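Side-chain contact in loquacious, isoform B (Drosophila melanogaster, PDB 4X8W), which probably partners Dicer-1 in microRNA processing, its third double-stranded-RNA-binding-type domain serving protein-protein contacts: residues E[11-14]-E[15-19]. Residues are numbered along the deposited sequence; the frame is centred on the assembly and turned at random.
Sequences GEIA and TENQF
Asn17 folds its side chain back along the last turn of helix 10-16 onto the carbonyl of Ile13. Its CB stands 3.6 Å from Ile13 O; CG, set beside the backbone N and anti to the carbonyl carbon (chi1 -71°), brings the amide up to that same oxygen. At the tip, ND2 donates to Ile13 O over 2.9 Å in a nearly straight bond (174°), the oxygen lying in the amide plane, while the Ile13 and Asn17 side chains lie side by side, the methyl CG2 of Ile13 4.0 Å from ND2. The backbone N of Asn17 reaches Ile13 O from the opposite face of the carbonyl, so two donors of one residue grip one oxygen. Replacing the amide by the methyl of an alanine would probably leave Ile13 O with the backbone N as its donor from this residue and take the amide from beside the Ile13 methyl. Two residues earlier Thr15 makes a similar double grip: OG1, beside its backbone N, donates to Gly11 O at 2.9 Å, and Thr15 N approaches that oxygen from the other face. Beyond Asn17 the helix closes in a Schellman motif with Gln18, at positive phi, as C-prime residue: Phe19 N bonds to Ala14 O at 2.7 Å and Gln18 N to Thr15 O, bringing the CB atoms of Ala14 and Phe19 to 4.3 Å. The turn leads straight into strand 19-26, paired antiparallel with strand 35-43, consistent with the first helix-to-strand link of a double-stranded-RNA-binding-type domain; Leu71, Thr75 and Val46 of a second subunit pack on Ile13, Asn17 and Phe19 respectively.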
ATOM      1  N   GLY E  11      13.224  -6.878  -0.996  1.00 71.08           N
ATOM      2  CA  GLY E  11      12.824  -6.200  -2.211  1.00 71.28           C
ATOM      3  C   GLY E  11      12.377  -7.151  -3.310  1.00 77.15           C
ATOM      4  O   GLY E  11      11.315  -6.958  -3.910  1.00 79.58           O
ATOM      5  N   GLU E  12      13.195  -8.167  -3.587  1.00 77.67           N
ATOM      6  CA  GLU E  12      12.886  -9.135  -4.641  1.00 82.72           C
ATOM      7  C   GLU E  12      11.602  -9.930  -4.385  1.00 86.04           C
ATOM      8  O   GLU E  12      10.698  -9.936  -5.216  1.00 90.91           O
ATOM      9  CB  GLU E  12      14.065 -10.101  -4.840  1.00 85.87           C
ATOM     10  CG  GLU E  12      15.357  -9.424  -5.318  1.00 95.67           C
ATOM     11  CD  GLU E  12      16.552 -10.377  -5.392  1.00 99.67           C
ATOM     12  OE1 GLU E  12      16.405 -11.568  -5.035  1.00103.09           O
ATOM     13  OE2 GLU E  12      17.644  -9.929  -5.804  1.00 96.48           O
ATOM     14  N   ILE E  13      11.521 -10.568  -3.221  1.00 85.96           N
ATOM     15  CA  ILE E  13      10.368 -11.380  -2.832  1.00 76.57           C
ATOM     16  C   ILE E  13       9.080 -10.564  -2.785  1.00 70.81           C
ATOM     17  O   ILE E  13       8.015 -11.045  -3.192  1.00 73.66           O
ATOM     18  CB  ILE E  13      10.619 -12.079  -1.480  1.00 69.17           C
ATOM     19  CG1 ILE E  13      11.489 -13.322  -1.701  1.00 81.81           C
ATOM     20  CG2 ILE E  13       9.329 -12.591  -0.876  1.00 54.93           C
ATOM     21  CD1 ILE E  13      12.935 -13.065  -2.154  1.00 84.20           C
ATOM     22  N   ALA E  14       9.181  -9.320  -2.334  1.00 56.32           N
ATOM     23  CA  ALA E  14       8.009  -8.472  -2.259  1.00 66.83           C
ATOM     24  C   ALA E  14       7.482  -8.216  -3.665  1.00 80.83           C
ATOM     25  O   ALA E  14       6.276  -8.236  -3.917  1.00 72.93           O
ATOM     26  CB  ALA E  14       8.338  -7.164  -1.576  1.00 60.38           C
ATOM     27  N   THR E  15       8.414  -7.993  -4.581  1.00 90.82           N
ATOM     28  CA  THR E  15       8.088  -7.704  -5.964  1.00 87.40           C
ATOM     29  C   THR E  15       7.395  -8.873  -6.672  1.00 81.70           C
ATOM     30  O   THR E  15       6.379  -8.676  -7.339  1.00 83.13           O
ATOM     31  CB  THR E  15       9.354  -7.287  -6.720  1.00 83.14           C
ATOM     32  OG1 THR E  15       9.782  -6.010  -6.230  1.00 76.63           O
ATOM     33  CG2 THR E  15       9.094  -7.210  -8.228  1.00 80.87           C
ATOM     34  N   GLU E  16       7.905 -10.089  -6.511  1.00 81.41           N
ATOM     35  CA  GLU E  16       7.288 -11.228  -7.191  1.00 89.32           C
ATOM     36  C   GLU E  16       5.903 -11.498  -6.622  1.00 85.42           C
ATOM     37  O   GLU E  16       5.066 -12.104  -7.285  1.00 91.15           O
ATOM     38  CB  GLU E  16       8.136 -12.503  -7.087  1.00 97.78           C
ATOM     39  CG  GLU E  16       9.622 -12.285  -6.908  1.00108.72           C
ATOM     40  CD  GLU E  16      10.375 -13.582  -6.679  1.00121.15           C
ATOM     41  OE1 GLU E  16       9.814 -14.482  -6.015  1.00126.87           O
ATOM     42  OE2 GLU E  16      11.529 -13.699  -7.153  1.00125.21           O
ATOM     43  N   ASN E  17       5.667 -11.066  -5.387  1.00 78.11           N
ATOM     44  CA  ASN E  17       4.361 -11.251  -4.784  1.00 68.71           C
ATOM     45  C   ASN E  17       3.527  -9.972  -4.825  1.00 62.86           C
ATOM     46  O   ASN E  17       2.464  -9.910  -4.201  1.00 65.30           O
ATOM     47  CB  ASN E  17       4.508 -11.767  -3.351  1.00 61.43           C
ATOM     48  CG  ASN E  17       4.982 -13.209  -3.311  1.00 74.64           C
ATOM     49  OD1 ASN E  17       4.177 -14.146  -3.281  1.00 80.43           O
ATOM     50  ND2 ASN E  17       6.300 -13.396  -3.310  1.00 80.92           N
ATOM     51  N   GLN E  18       4.018  -8.970  -5.557  1.00 61.82           N
ATOM     52  CA  GLN E  18       3.281  -7.722  -5.785  1.00 74.29           C
ATOM     53  C   GLN E  18       2.951  -6.971  -4.490  1.00 75.18           C
ATOM     54  O   GLN E  18       1.826  -6.488  -4.306  1.00 67.78           O
ATOM     55  CB  GLN E  18       1.981  -8.009  -6.550  1.00 84.40           C
ATOM     56  CG  GLN E  18       2.149  -8.770  -7.857  1.00 93.91           C
ATOM     57  CD  GLN E  18       0.835  -8.896  -8.615  1.00108.80           C
ATOM     58  OE1 GLN E  18      -0.234  -8.963  -8.006  1.00114.61           O
ATOM     59  NE2 GLN E  18       0.908  -8.940  -9.944  1.00112.91           N
ATOM     60  N   PHE E  19       3.944  -6.827  -3.616  1.00 77.78           N
ATOM     61  CA  PHE E  19       3.773  -5.993  -2.434  1.00 66.21           C
ATOM     62  C   PHE E  19       4.713  -4.813  -2.534  1.00 67.29           C
ATOM     63  O   PHE E  19       5.757  -4.895  -3.192  1.00 65.98           O
ATOM     64  CB  PHE E  19       4.104  -6.765  -1.151  1.00 56.39           C
ATOM     65  CG  PHE E  19       3.167  -7.892  -0.843  1.00 61.79           C
ATOM     66  CD1 PHE E  19       1.924  -7.655  -0.274  1.00 66.12           C
ATOM     67  CD2 PHE E  19       3.549  -9.201  -1.086  1.00 58.62           C
ATOM     68  CE1 PHE E  19       1.056  -8.713   0.029  1.00 58.71           C
ATOM     69  CE2 PHE E  19       2.686 -10.261  -0.782  1.00 64.14           C
ATOM     70  CZ  PHE E  19       1.439 -10.011  -0.228  1.00 54.86           C
TER